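Betaine aldehyde dehydrogenase (Staphylococcus aureus subsp. aureus COL, PDB 4QTO) probably oxidises betaine aldehyde to glycine betaine, with NAD as the likely hydride acceptor. Local coordinates at residues V370-A376 / S407-V411; I364-M368 / E413-V419; Y142-L146 / L492-L497; P193-C199 / G496-L501; R111-R116 / S129-D134. All coordinates share one frame; numbering follows the deposited sequence. Where two conformers were deposited one is given.

Interaction 1 (V370-A376 / S407-V411); sequences VAKAEGA and SMRIV
The carboxylate of Glu374 meets the start of helix 409-412 with both oxygens. OE2 accepts the amide of Arg409 (N to OE2 2.6 Å, 156° at the hydrogen), and OE1 accepts that of Ile410 (N to OE1 3.1 Å). Each oxygen uses its syn lone pair, so one flat group takes two successive N-H donors at a helix end, where its negative charge would probably be stabilised. Around this fork the contacts are mostly van der Waals. Met408, extended beyond CG, passes the Glu374 side chain in the opposite direction and lays its CE 3.4 Å from Glu374 O and its SD 4.0 Å from Ala376 CB. Ala371 CB rests on Ile410 CG1 at 3.9 Å, and both residues also touch Ile401 of strand 399-402. On the outer side Val370 crosses the Arg409 chain at about a right angle, CG2 lying 3.7 Å from NH1, while Glu413 pairs with NE of that arginine. Glu374 sits just where helix 358-373 gives out, and Gly375, at positive phi, follows it in a Schellman motif. One helix thus finishes where another begins, with Met408 at the N-cap position and the Glu374 carboxylate accepting the next two amides.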
# COMPACT_ATOMS: atom_id res chain seq x y z
N VAL A 370 19.45 -45.89 4.58
CA VAL A 370 20.38 -44.80 4.83
C VAL A 370 20.38 -44.39 6.30
O VAL A 370 21.42 -44.25 6.90
CB VAL A 370 20.06 -43.57 3.94
CG1 VAL A 370 20.87 -42.36 4.36
CG2 VAL A 370 20.30 -43.91 2.49
N ALA A 371 19.19 -44.25 6.87
CA ALA A 371 19.07 -43.90 8.29
C ALA A 371 19.82 -44.89 9.20
O ALA A 371 20.56 -44.48 10.11
CB ALA A 371 17.59 -43.82 8.69
N LYS A 372 19.56 -46.16 9.02
CA LYS A 372 20.19 -47.18 9.85
C LYS A 372 21.70 -47.20 9.69
O LYS A 372 22.44 -47.30 10.66
CB LYS A 372 19.62 -48.54 9.53
CG LYS A 372 18.17 -48.75 9.91
CD LYS A 372 17.81 -50.14 9.38
CE LYS A 372 16.35 -50.53 9.46
NZ LYS A 372 16.02 -50.77 10.89
N ALA A 373 22.16 -47.09 8.45
CA ALA A 373 23.61 -47.10 8.19
C ALA A 373 24.34 -45.92 8.85
O ALA A 373 25.52 -46.01 9.18
CB ALA A 373 23.86 -47.12 6.68
N GLU A 374 23.63 -44.81 9.04
CA GLU A 374 24.15 -43.64 9.71
C GLU A 374 24.06 -43.72 11.20
O GLU A 374 24.51 -42.81 11.90
CB GLU A 374 23.31 -42.40 9.31
CG GLU A 374 23.33 -42.10 7.87
CD GLU A 374 22.58 -40.80 7.56
OE1 GLU A 374 21.32 -40.67 7.72
OE2 GLU A 374 23.31 -39.96 7.06
N GLY A 375 23.42 -44.77 11.72
CA GLY A 375 23.33 -44.96 13.16
C GLY A 375 22.06 -44.50 13.81
O GLY A 375 22.00 -44.44 15.04
N ALA A 376 21.04 -44.13 13.03
CA ALA A 376 19.77 -43.71 13.61
C ALA A 376 18.93 -44.94 13.89
O ALA A 376 19.15 -46.00 13.36
CB ALA A 376 19.02 -42.78 12.67
N SER A 407 23.92 -33.92 11.37
CA SER A 407 24.88 -34.31 10.34
C SER A 407 24.37 -35.39 9.40
O SER A 407 24.95 -35.62 8.33
CB SER A 407 26.17 -34.85 11.01
OG SER A 407 25.96 -36.11 11.61
N MET A 408 23.29 -36.06 9.78
CA MET A 408 22.77 -37.18 8.99
C MET A 408 21.97 -36.85 7.76
O MET A 408 21.20 -35.90 7.76
CB MET A 408 21.90 -38.06 9.88
CG MET A 408 22.62 -38.69 11.06
SD MET A 408 21.46 -39.62 12.07
CE MET A 408 22.62 -40.36 13.24
N ARG A 409 22.10 -37.67 6.72
CA ARG A 409 21.29 -37.49 5.52
C ARG A 409 19.78 -37.58 5.80
O ARG A 409 18.99 -36.86 5.18
CB ARG A 409 21.64 -38.54 4.46
CG ARG A 409 23.03 -38.42 3.87
CD ARG A 409 23.20 -39.43 2.73
NE ARG A 409 22.21 -39.24 1.69
CZ ARG A 409 21.84 -40.13 0.78
NH1 ARG A 409 22.37 -41.35 0.76
NH2 ARG A 409 20.90 -39.82 -0.09
N ILE A 410 19.39 -38.47 6.71
CA ILE A 410 17.96 -38.66 7.01
C ILE A 410 17.37 -37.38 7.61
O ILE A 410 16.17 -37.16 7.48
CB ILE A 410 17.70 -39.91 7.89
CG1 ILE A 410 16.20 -40.29 7.97
CG2 ILE A 410 18.29 -39.75 9.29
CD1 ILE A 410 15.59 -40.82 6.70
N VAL A 411 18.19 -36.58 8.27
CA VAL A 411 17.73 -35.32 8.87
C VAL A 411 17.81 -34.22 7.84
O VAL A 411 16.90 -33.39 7.77
CB VAL A 411 18.55 -34.95 10.13
CG1 VAL A 411 18.21 -33.54 10.59
CG2 VAL A 411 18.28 -35.96 11.23

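Interaction 2 (I364-M368 / E413-V419); sequences IESYM and EEVFGPV
Tyr367 OH is held by two partners: it donates to Glu413 OE1 at 2.6 Å and receives a hydrogen bond from a water, 2.6 Å from OH, that also donates to Glu414 O. The carboxylate oxygen lies at the edge of the phenol ring, in its plane, and offers its anti lone pair, while the carboxylate itself stands nearly perpendicular to the ring, at 81°. With one bond given and one received, the hydroxyl is fixed in direction, and the water ties it to the backbone of 413-419 as well. Glu413 is shared, since its OE2 pairs with Arg409. Over one face of the same ring sits Val415 CG2, 4.0 Å from the centroid and 17° off the normal, a CH-pi contact offset toward the rim. Its position follows from chi1 of 176°, which sends CG1 anti to the backbone N and CG2 beside it. Farther along, Ile364 reaches with CD1 to Gly417 CA at 3.7 Å and to the ring of Pro418, the centre of an inverse gamma turn. Met368, bent at chi2 and chi3, brings CE tip to tip with Val419 CG2 at 4.1 Å. Helix 358-373 is thereby laid against the link from helix 409-412 to strand 419-425; Ile410 packs on Tyr367 and Val415, and Thr399 and Ile401 of strand 399-402 touch both Met368 and Val419.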
# COMPACT_ATOMS: atom_id res chain seq x y z
N ILE A 364 11.33 -43.93 -0.54
CA ILE A 364 11.14 -43.86 0.91
C ILE A 364 11.85 -45.05 1.56
O ILE A 364 12.57 -44.92 2.56
CB ILE A 364 9.64 -43.86 1.27
CG1 ILE A 364 8.98 -42.59 0.74
CG2 ILE A 364 9.48 -43.99 2.78
CD1 ILE A 364 7.46 -42.65 0.71
N GLU A 365 11.65 -46.23 0.99
CA GLU A 365 12.30 -47.44 1.51
C GLU A 365 13.82 -47.33 1.53
O GLU A 365 14.48 -47.75 2.52
CB GLU A 365 11.91 -48.67 0.69
CG GLU A 365 10.48 -49.03 0.97
CD GLU A 365 9.94 -50.19 0.15
OE1 GLU A 365 10.29 -50.35 -1.05
OE2 GLU A 365 9.08 -50.88 0.71
N SER A 366 14.39 -46.76 0.48
CA SER A 366 15.83 -46.61 0.42
C SER A 366 16.33 -45.71 1.55
O SER A 366 17.45 -45.86 2.02
CB SER A 366 16.28 -46.08 -0.95
OG SER A 366 15.92 -44.72 -1.11
N TYR A 367 15.52 -44.72 1.95
CA TYR A 367 15.93 -43.84 3.04
C TYR A 367 16.03 -44.56 4.38
O TYR A 367 16.80 -44.15 5.25
CB TYR A 367 15.03 -42.61 3.13
CG TYR A 367 15.53 -41.48 2.30
CD1 TYR A 367 16.68 -40.78 2.68
CD2 TYR A 367 14.84 -41.03 1.17
CE1 TYR A 367 17.16 -39.70 1.95
CE2 TYR A 367 15.31 -39.95 0.43
CZ TYR A 367 16.46 -39.29 0.82
OH TYR A 367 16.92 -38.21 0.07
N MET A 368 15.25 -45.61 4.56
CA MET A 368 15.30 -46.36 5.81
C MET A 368 16.69 -47.00 5.98
O MET A 368 17.27 -46.97 7.05
CB MET A 368 14.20 -47.40 5.87
CG MET A 368 12.77 -46.87 5.78
SD MET A 368 12.32 -45.69 7.04
CE MET A 368 12.72 -44.16 6.23
N GLU A 413 17.88 -34.40 4.34
CA GLU A 413 17.16 -34.60 3.10
C GLU A 413 15.65 -34.83 3.23
O GLU A 413 15.18 -35.49 4.16
CB GLU A 413 17.82 -35.75 2.32
CG GLU A 413 19.29 -35.48 2.08
CD GLU A 413 20.01 -36.62 1.37
OE1 GLU A 413 19.35 -37.50 0.78
OE2 GLU A 413 21.25 -36.62 1.41
N GLU A 414 14.91 -34.30 2.27
CA GLU A 414 13.44 -34.43 2.26
C GLU A 414 13.02 -35.80 1.74
O GLU A 414 13.22 -36.12 0.56
CB GLU A 414 12.80 -33.34 1.39
CG GLU A 414 11.25 -33.34 1.33
CD GLU A 414 10.65 -32.40 0.26
OE1 GLU A 414 11.03 -32.54 -0.92
OE2 GLU A 414 9.72 -31.63 0.60
N VAL A 415 12.42 -36.59 2.60
CA VAL A 415 11.95 -37.93 2.24
C VAL A 415 10.57 -37.86 1.57
O VAL A 415 10.25 -38.66 0.67
CB VAL A 415 11.90 -38.81 3.52
CG1 VAL A 415 11.34 -40.17 3.26
CG2 VAL A 415 13.30 -38.92 4.16
N PHE A 416 9.73 -36.93 2.03
CA PHE A 416 8.38 -36.74 1.48
C PHE A 416 7.53 -38.00 1.62
O PHE A 416 6.81 -38.43 0.71
CB PHE A 416 8.51 -36.36 0.02
CG PHE A 416 7.49 -35.41 -0.46
CD1 PHE A 416 7.58 -34.08 -0.10
CD2 PHE A 416 6.50 -35.80 -1.34
CE1 PHE A 416 6.67 -33.16 -0.59
CE2 PHE A 416 5.60 -34.88 -1.85
CZ PHE A 416 5.68 -33.57 -1.46
N GLY A 417 7.61 -38.63 2.79
CA GLY A 417 6.86 -39.82 3.09
C GLY A 417 6.38 -39.76 4.52
O GLY A 417 6.62 -38.76 5.22
N PRO A 418 5.79 -40.87 5.02
CA PRO A 418 5.19 -40.84 6.37
C PRO A 418 6.24 -41.15 7.40
O PRO A 418 6.24 -42.20 8.04
CB PRO A 418 4.12 -41.92 6.28
CG PRO A 418 4.65 -42.88 5.28
CD PRO A 418 5.43 -42.09 4.27
N VAL A 419 7.18 -40.22 7.51
CA VAL A 419 8.37 -40.41 8.33
C VAL A 419 8.74 -39.10 8.99
O VAL A 419 8.77 -38.05 8.32
CB VAL A 419 9.57 -40.77 7.41
CG1 VAL A 419 10.85 -40.96 8.20
CG2 VAL A 419 9.27 -42.01 6.56
O HOH W 1 15.12 -36.95 -1.41

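Interaction 3 (Y142-L146 / L492-L497); sequences YFAGL and LGKEGL
Aliphatic packing joins Leu146 and Leu497, which reach toward each other tip to tip, CD2 to CD2 at 3.9 Å. In each leucine CG stands anti to the backbone N (chi1 -169° in Leu146, -174° in Leu497), and this carries the branched end into the interface of helices 142-146 and 493-497. The axes of these short segments come no closer than 11.1 Å and cross at -73°, so the interface is bridged mainly by side chains, apart from the backbone at Leu492 and Gly493. Lys494 adds its aliphatic CG near Leu146 CD2, while its NZ bonds to the carbonyl O of Lys149 of the second subunit.

Aromatic contacts form the second group. Phe143 slides past Leu497 in the opposite direction, with CD1 3.9 Å from Leu497 CD1, and its edge faces Leu492 CA, 3.9 Å from CZ. Tyr142 CD2 stands over the centre of the Phe143 ring, so the two successive aromatic side chains pack on each other.

Polar atoms also come near, without a hydrogen bond between the two segments. Phe143 CE1 lies 3.7 Å from Gly493 O, whose own bond is to Leu497 N. Tyr142 OH approaches Gly493 CA at 3.6 Å, at a glycine whose positive phi suits its lack of a side chain. Beyond the pair, Trp189 and Pro193 of helix 183-197 pack on Leu492 and Phe143.

Since no polar bond sets the register, shape and the exclusion of water probably hold these helices together, while Lys494 directs its NZ to the second subunit.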
# COMPACT_ATOMS: atom_id res chain seq x y z
N TYR A 142 -10.79 -15.44 -3.56
CA TYR A 142 -9.86 -14.42 -3.10
C TYR A 142 -9.28 -13.62 -4.28
O TYR A 142 -9.35 -12.38 -4.30
CB TYR A 142 -8.70 -15.04 -2.30
CG TYR A 142 -7.64 -14.02 -1.91
CD1 TYR A 142 -7.81 -13.20 -0.79
CD2 TYR A 142 -6.48 -13.85 -2.68
CE1 TYR A 142 -6.83 -12.26 -0.44
CE2 TYR A 142 -5.55 -12.90 -2.36
CZ TYR A 142 -5.71 -12.12 -1.24
OH TYR A 142 -4.73 -11.20 -0.90
N PHE A 143 -8.77 -14.34 -5.28
CA PHE A 143 -8.19 -13.70 -6.45
C PHE A 143 -9.24 -12.98 -7.32
O PHE A 143 -8.93 -11.95 -7.90
CB PHE A 143 -7.32 -14.67 -7.25
CG PHE A 143 -6.01 -14.92 -6.58
CD1 PHE A 143 -5.06 -13.92 -6.53
CD2 PHE A 143 -5.73 -16.12 -5.93
CE1 PHE A 143 -3.84 -14.11 -5.86
CE2 PHE A 143 -4.53 -16.32 -5.30
CZ PHE A 143 -3.58 -15.31 -5.26
N ALA A 144 -10.46 -13.53 -7.37
CA ALA A 144 -11.56 -12.84 -8.05
C ALA A 144 -11.77 -11.46 -7.43
O ALA A 144 -11.94 -10.45 -8.14
CB ALA A 144 -12.84 -13.63 -7.94
N GLY A 145 -11.77 -11.41 -6.09
CA GLY A 145 -11.94 -10.17 -5.39
C GLY A 145 -10.76 -9.23 -5.47
O GLY A 145 -10.93 -8.02 -5.34
N LEU A 146 -9.56 -9.75 -5.70
CA LEU A 146 -8.39 -8.92 -5.77
C LEU A 146 -8.17 -8.29 -7.17
O LEU A 146 -7.46 -7.27 -7.30
CB LEU A 146 -7.15 -9.75 -5.41
CG LEU A 146 -5.84 -9.03 -5.18
CD1 LEU A 146 -5.99 -7.97 -4.11
CD2 LEU A 146 -4.77 -10.04 -4.76
N LEU A 492 0.02 -17.22 -3.50
CA LEU A 492 -1.05 -16.70 -2.61
C LEU A 492 -0.78 -15.25 -2.15
O LEU A 492 0.32 -14.71 -2.25
CB LEU A 492 -1.33 -17.60 -1.39
CG LEU A 492 -1.60 -19.07 -1.74
CD1 LEU A 492 -1.87 -19.85 -0.46
CD2 LEU A 492 -2.73 -19.22 -2.75
N GLY A 493 -1.86 -14.63 -1.68
CA GLY A 493 -1.81 -13.24 -1.23
C GLY A 493 -1.52 -12.25 -2.32
O GLY A 493 -1.49 -12.56 -3.52
N LYS A 494 -1.32 -10.99 -1.91
CA LYS A 494 -1.02 -9.95 -2.87
C LYS A 494 0.31 -10.19 -3.55
O LYS A 494 0.45 -9.95 -4.75
CB LYS A 494 -1.09 -8.58 -2.18
CG LYS A 494 -2.51 -8.23 -1.73
CD LYS A 494 -2.59 -6.87 -1.08
CE LYS A 494 -4.02 -6.62 -0.59
NZ LYS A 494 -4.20 -5.23 -0.05
N GLU A 495 1.29 -10.73 -2.81
CA GLU A 495 2.58 -11.04 -3.37
C GLU A 495 2.46 -12.13 -4.45
O GLU A 495 3.16 -12.12 -5.47
CB GLU A 495 3.54 -11.42 -2.24
CG GLU A 495 5.01 -11.35 -2.57
CD GLU A 495 5.92 -11.43 -1.33
OE1 GLU A 495 7.12 -11.65 -1.52
OE2 GLU A 495 5.40 -11.27 -0.20
N GLY A 496 1.58 -13.10 -4.25
CA GLY A 496 1.35 -14.14 -5.25
C GLY A 496 0.82 -13.54 -6.54
O GLY A 496 1.20 -13.95 -7.65
N LEU A 497 -0.11 -12.61 -6.42
CA LEU A 497 -0.67 -11.93 -7.61
C LEU A 497 0.46 -11.19 -8.36
O LEU A 497 0.50 -11.18 -9.58
CB LEU A 497 -1.74 -10.89 -7.19
CG LEU A 497 -2.46 -10.24 -8.36
CD1 LEU A 497 -3.66 -11.07 -8.75
CD2 LEU A 497 -2.93 -8.84 -8.00

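Interaction 4 (P193-C199 / G496-L501); sequences PALATGC and GLEEYL
Tyr500 is swung over Ala194 by a chi1 of -68°, which puts its CG anti to the carbonyl carbon, while Thr197, at chi1 58°, has OG1 between backbone N and carbonyl carbon and turns CG2 to Leu497 and Leu501. The tyrosine ring lies across the backbone of the opposite helix, with Ala194 N 4.0 Å above its plane toward the rim. Ala194 CB touches the CD2 side of the ring at 3.7 Å. On the other side of the ring axis, Pro193 CG stands 3.7 Å from Tyr500 CE1, the two side chains crossing obliquely. At the ring edge Cys199 SG makes a sulfur-aromatic contact, 5.4 Å from the ring centroid and 86° off the normal; the sulfur is also 3.5 Å from Tyr500 O.

Helix 183-197 ends here in a Schellman motif with Gly198 at positive phi. Facing it, a type I turn from Glu498 to Leu501 leads from helix 493-498 into strand 501-509. That strand runs antiparallel to strand 162-177 in a mixed sheet whose parallel strands are consistent with the Rossmann-type cofactor domain of aldehyde dehydrogenases, and the backbone of Tyr500 bonds to Val171 of strand 162-177.

The Thr197 methyl touches two leucines: CG2 is 3.6 Å from Leu497 CD1 and 3.7 Å from Leu501 CD2. Its OG1 turns back to its own helix, within reach of the carbonyl oxygens of Pro193 and Ala194. The same Leu497 methyl group, CD1, also meets Pro193 CB. At the far end of the ring, Tyr500 OH bonds to Gln176 NE2.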
# COMPACT_ATOMS: atom_id res chain seq x y z
N PRO A 193 -4.44 -16.37 -10.00
CA PRO A 193 -3.84 -15.05 -10.27
C PRO A 193 -3.53 -14.81 -11.73
O PRO A 193 -3.61 -13.69 -12.19
CB PRO A 193 -2.56 -15.06 -9.42
CG PRO A 193 -2.23 -16.52 -9.26
CD PRO A 193 -3.59 -17.17 -9.10
N ALA A 194 -3.18 -15.85 -12.48
CA ALA A 194 -2.87 -15.67 -13.89
C ALA A 194 -4.10 -15.13 -14.61
O ALA A 194 -4.02 -14.18 -15.40
CB ALA A 194 -2.43 -16.97 -14.52
N LEU A 195 -5.26 -15.73 -14.36
CA LEU A 195 -6.47 -15.24 -15.01
C LEU A 195 -6.90 -13.89 -14.48
O LEU A 195 -7.32 -13.05 -15.27
CB LEU A 195 -7.62 -16.25 -14.90
CG LEU A 195 -7.39 -17.55 -15.68
CD1 LEU A 195 -8.56 -18.48 -15.45
CD2 LEU A 195 -7.22 -17.27 -17.16
N ALA A 196 -6.80 -13.68 -13.17
CA ALA A 196 -7.20 -12.40 -12.61
C ALA A 196 -6.43 -11.23 -13.21
O ALA A 196 -7.02 -10.14 -13.41
CB ALA A 196 -7.04 -12.40 -11.11
N THR A 197 -5.13 -11.43 -13.52
CA THR A 197 -4.29 -10.35 -14.03
C THR A 197 -4.37 -10.14 -15.53
O THR A 197 -3.90 -9.12 -16.00
CB THR A 197 -2.83 -10.56 -13.64
OG1 THR A 197 -2.40 -11.83 -14.17
CG2 THR A 197 -2.64 -10.55 -12.14
N GLY A 198 -4.90 -11.12 -16.26
CA GLY A 198 -4.99 -11.02 -17.71
C GLY A 198 -3.91 -11.74 -18.49
O GLY A 198 -3.77 -11.50 -19.71
N CYS A 199 -3.19 -12.66 -17.85
CA CYS A 199 -2.20 -13.46 -18.56
C CYS A 199 -2.85 -14.55 -19.42
O CYS A 199 -4.03 -14.83 -19.28
CB CYS A 199 -1.29 -14.17 -17.56
SG CYS A 199 -0.25 -13.09 -16.56
N GLY A 496 1.58 -13.10 -4.25
CA GLY A 496 1.35 -14.14 -5.25
C GLY A 496 0.82 -13.54 -6.54
O GLY A 496 1.20 -13.95 -7.65
N LEU A 497 -0.11 -12.61 -6.42
CA LEU A 497 -0.67 -11.93 -7.61
C LEU A 497 0.46 -11.19 -8.36
O LEU A 497 0.50 -11.18 -9.58
CB LEU A 497 -1.74 -10.89 -7.19
CG LEU A 497 -2.46 -10.24 -8.36
CD1 LEU A 497 -3.66 -11.07 -8.75
CD2 LEU A 497 -2.93 -8.84 -8.00
N GLU A 498 1.38 -10.58 -7.61
CA GLU A 498 2.48 -9.81 -8.19
C GLU A 498 3.42 -10.60 -9.09
O GLU A 498 4.05 -10.03 -9.97
CB GLU A 498 3.25 -9.07 -7.09
CG GLU A 498 2.40 -7.98 -6.48
CD GLU A 498 3.00 -7.28 -5.26
OE1 GLU A 498 4.08 -7.67 -4.78
OE2 GLU A 498 2.34 -6.34 -4.79
N GLU A 499 3.50 -11.92 -8.90
CA GLU A 499 4.33 -12.74 -9.76
C GLU A 499 3.78 -12.68 -11.19
O GLU A 499 4.55 -12.84 -12.16
CB GLU A 499 4.35 -14.23 -9.39
CG GLU A 499 4.89 -14.52 -8.01
CD GLU A 499 6.40 -14.40 -7.88
OE1 GLU A 499 7.10 -14.47 -8.93
OE2 GLU A 499 6.86 -14.19 -6.70
N TYR A 500 2.47 -12.40 -11.31
CA TYR A 500 1.77 -12.38 -12.59
C TYR A 500 1.62 -10.98 -13.19
O TYR A 500 0.89 -10.81 -14.18
CB TYR A 500 0.42 -13.12 -12.48
CG TYR A 500 0.64 -14.62 -12.27
CD1 TYR A 500 0.78 -15.18 -11.00
CD2 TYR A 500 0.75 -15.47 -13.36
CE1 TYR A 500 1.07 -16.52 -10.84
CE2 TYR A 500 1.04 -16.81 -13.20
CZ TYR A 500 1.19 -17.33 -11.95
OH TYR A 500 1.49 -18.68 -11.78
N LEU A 501 2.31 -10.01 -12.60
CA LEU A 501 2.29 -8.65 -13.07
C LEU A 501 3.70 -8.20 -13.43
O LEU A 501 4.71 -8.75 -12.94
CB LEU A 501 1.76 -7.70 -11.98
CG LEU A 501 0.29 -7.94 -11.60
CD1 LEU A 501 -0.05 -7.11 -10.37
CD2 LEU A 501 -0.59 -7.57 -12.77

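Interaction 5 (R111-R116 / S129-D134); sequences REALAR and SYADMD
Ser129 opens the contact with its CB 3.3 Å from Ala115 O, where the two helices approach closely, while its OG bonds to Thr119. Tyr130 follows as a knob among Arg111, Glu112, Ala115 and Arg116. Its CD1 meets Ala115 CB at 3.5 Å; the Arg111 guanidinium plane is 5° from that of the ring, with NH2 near CD1 and Tyr130 CB over the guanidinium face. The hydroxyl donates to Glu112 OE2, in the plane of the ring, at 2.5 Å from OH, a doubtfully short distance. Arg116 NE forms a salt bridge to the same OE2, with a weak hydrogen-bond angle. This knobs-into-holes fit belongs to a helix pair formed by consecutive helices, 111-122 and 126-146, whose short segments run at 126° to each other. Met133, bent at chi2 and chi3, lays SD against Leu114 CB at 3.7 Å, with CG near Ala115 N. Asp134 forms a side-on, two-nitrogen salt bridge with Arg111: NE reaches OD1 at 2.7 Å and NH1 reaches OD2 at 3.0 Å, both nearly straight. Each oxygen is met on its syn side, though over 25° out of the carboxylate plane, and both lie close to the guanidinium plane.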
# COMPACT_ATOMS: atom_id res chain seq x y z
N ARG A 111 -18.09 -29.85 -5.74
CA ARG A 111 -17.23 -30.22 -4.63
C ARG A 111 -17.15 -31.71 -4.40
O ARG A 111 -16.06 -32.26 -4.23
CB ARG A 111 -17.80 -29.55 -3.36
CG ARG A 111 -17.05 -29.82 -2.09
CD ARG A 111 -17.82 -29.14 -0.95
NE ARG A 111 -17.12 -29.16 0.32
CZ ARG A 111 -17.28 -30.07 1.27
NH1 ARG A 111 -16.59 -29.96 2.39
NH2 ARG A 111 -18.13 -31.08 1.12
N GLU A 112 -18.29 -32.38 -4.39
CA GLU A 112 -18.31 -33.82 -4.11
C GLU A 112 -17.56 -34.64 -5.15
O GLU A 112 -16.70 -35.46 -4.81
CB GLU A 112 -19.76 -34.32 -3.95
CG GLU A 112 -19.85 -35.76 -3.47
CD GLU A 112 -19.41 -35.95 -2.02
OE1 GLU A 112 -19.74 -35.09 -1.16
OE2 GLU A 112 -18.76 -36.99 -1.75
N ALA A 113 -17.90 -34.45 -6.42
CA ALA A 113 -17.24 -35.18 -7.50
C ALA A 113 -15.76 -34.88 -7.58
O ALA A 113 -14.93 -35.77 -7.80
CB ALA A 113 -17.91 -34.88 -8.84
N LEU A 114 -15.39 -33.61 -7.41
CA LEU A 114 -13.98 -33.24 -7.45
C LEU A 114 -13.20 -33.91 -6.30
O LEU A 114 -12.08 -34.36 -6.52
CB LEU A 114 -13.80 -31.73 -7.40
CG LEU A 114 -14.14 -30.95 -8.68
CD1 LEU A 114 -14.26 -29.45 -8.44
CD2 LEU A 114 -13.12 -31.23 -9.75
N ALA A 115 -13.77 -33.88 -5.11
CA ALA A 115 -13.11 -34.49 -3.94
C ALA A 115 -12.91 -35.98 -4.17
O ALA A 115 -11.82 -36.54 -3.90
CB ALA A 115 -13.91 -34.24 -2.69
N ARG A 116 -13.93 -36.64 -4.70
CA ARG A 116 -13.83 -38.06 -4.99
C ARG A 116 -12.76 -38.36 -6.05
O ARG A 116 -11.98 -39.30 -5.91
CB ARG A 116 -15.20 -38.65 -5.38
CG ARG A 116 -16.17 -38.62 -4.23
CD ARG A 116 -17.54 -39.20 -4.57
NE ARG A 116 -18.35 -39.22 -3.36
CZ ARG A 116 -18.31 -40.18 -2.43
NH1 ARG A 116 -19.08 -40.08 -1.35
NH2 ARG A 116 -17.52 -41.25 -2.56
N SER A 129 -9.67 -34.51 1.00
CA SER A 129 -10.06 -33.97 -0.30
C SER A 129 -11.19 -32.94 -0.23
O SER A 129 -11.13 -31.95 -0.96
CB SER A 129 -10.39 -35.07 -1.30
OG SER A 129 -9.22 -35.84 -1.62
N TYR A 130 -12.18 -33.14 0.65
CA TYR A 130 -13.24 -32.15 0.84
C TYR A 130 -12.62 -30.84 1.33
O TYR A 130 -12.98 -29.74 0.86
CB TYR A 130 -14.30 -32.58 1.85
CG TYR A 130 -15.22 -33.71 1.46
CD1 TYR A 130 -15.80 -33.74 0.23
CD2 TYR A 130 -15.57 -34.68 2.39
CE1 TYR A 130 -16.68 -34.79 -0.11
CE2 TYR A 130 -16.45 -35.70 2.07
CZ TYR A 130 -16.99 -35.75 0.82
OH TYR A 130 -17.87 -36.79 0.55
N ALA A 131 -11.71 -30.94 2.29
CA ALA A 131 -11.03 -29.72 2.81
C ALA A 131 -10.30 -28.98 1.69
O ALA A 131 -10.34 -27.74 1.62
CB ALA A 131 -10.06 -30.09 3.94
N ASP A 132 -9.61 -29.71 0.81
CA ASP A 132 -8.93 -29.11 -0.34
C ASP A 132 -9.93 -28.38 -1.19
O ASP A 132 -9.66 -27.26 -1.65
CB ASP A 132 -8.32 -30.14 -1.32
CG ASP A 132 -6.99 -30.68 -0.94
OD1 ASP A 132 -6.43 -30.38 0.16
OD2 ASP A 132 -6.49 -31.47 -1.82
N MET A 133 -11.09 -28.99 -1.45
CA MET A 133 -12.06 -28.34 -2.36
C MET A 133 -12.62 -27.06 -1.76
O MET A 133 -12.87 -26.09 -2.49
CB MET A 133 -13.20 -29.28 -2.79
CG MET A 133 -12.69 -30.51 -3.52
SD MET A 133 -11.61 -30.13 -4.92
CE MET A 133 -10.45 -31.48 -4.88
N ASP A 134 -12.78 -27.03 -0.45
CA ASP A 134 -13.24 -25.82 0.23
C ASP A 134 -12.15 -24.75 0.08
O ASP A 134 -12.43 -23.57 -0.18
CB ASP A 134 -13.55 -26.09 1.69
CG ASP A 134 -14.79 -26.94 1.87
OD1 ASP A 134 -15.63 -26.99 0.97
OD2 ASP A 134 -14.91 -27.57 2.95

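In the fold
Interactions 1 and 2 share helix 358-373 and touch through Ile410; they differ in depth, interaction 1 being partly buried and interaction 2 buried. Both combine carboxylate bonds with aliphatic packing. Interactions 3 and 4 lie on the opposite side of the chain's centre, share Gly496 and Leu497, and are buried, with no hydrogen bond between their paired segments. Leu497 thus packs against helix 126-146 and helix 183-197 at once. Interaction 5, partly buried, uses the earlier part of helix 126-146, about 22 Å from interaction 3 between centres, and is the one contact of the five with a salt bridge across its segments.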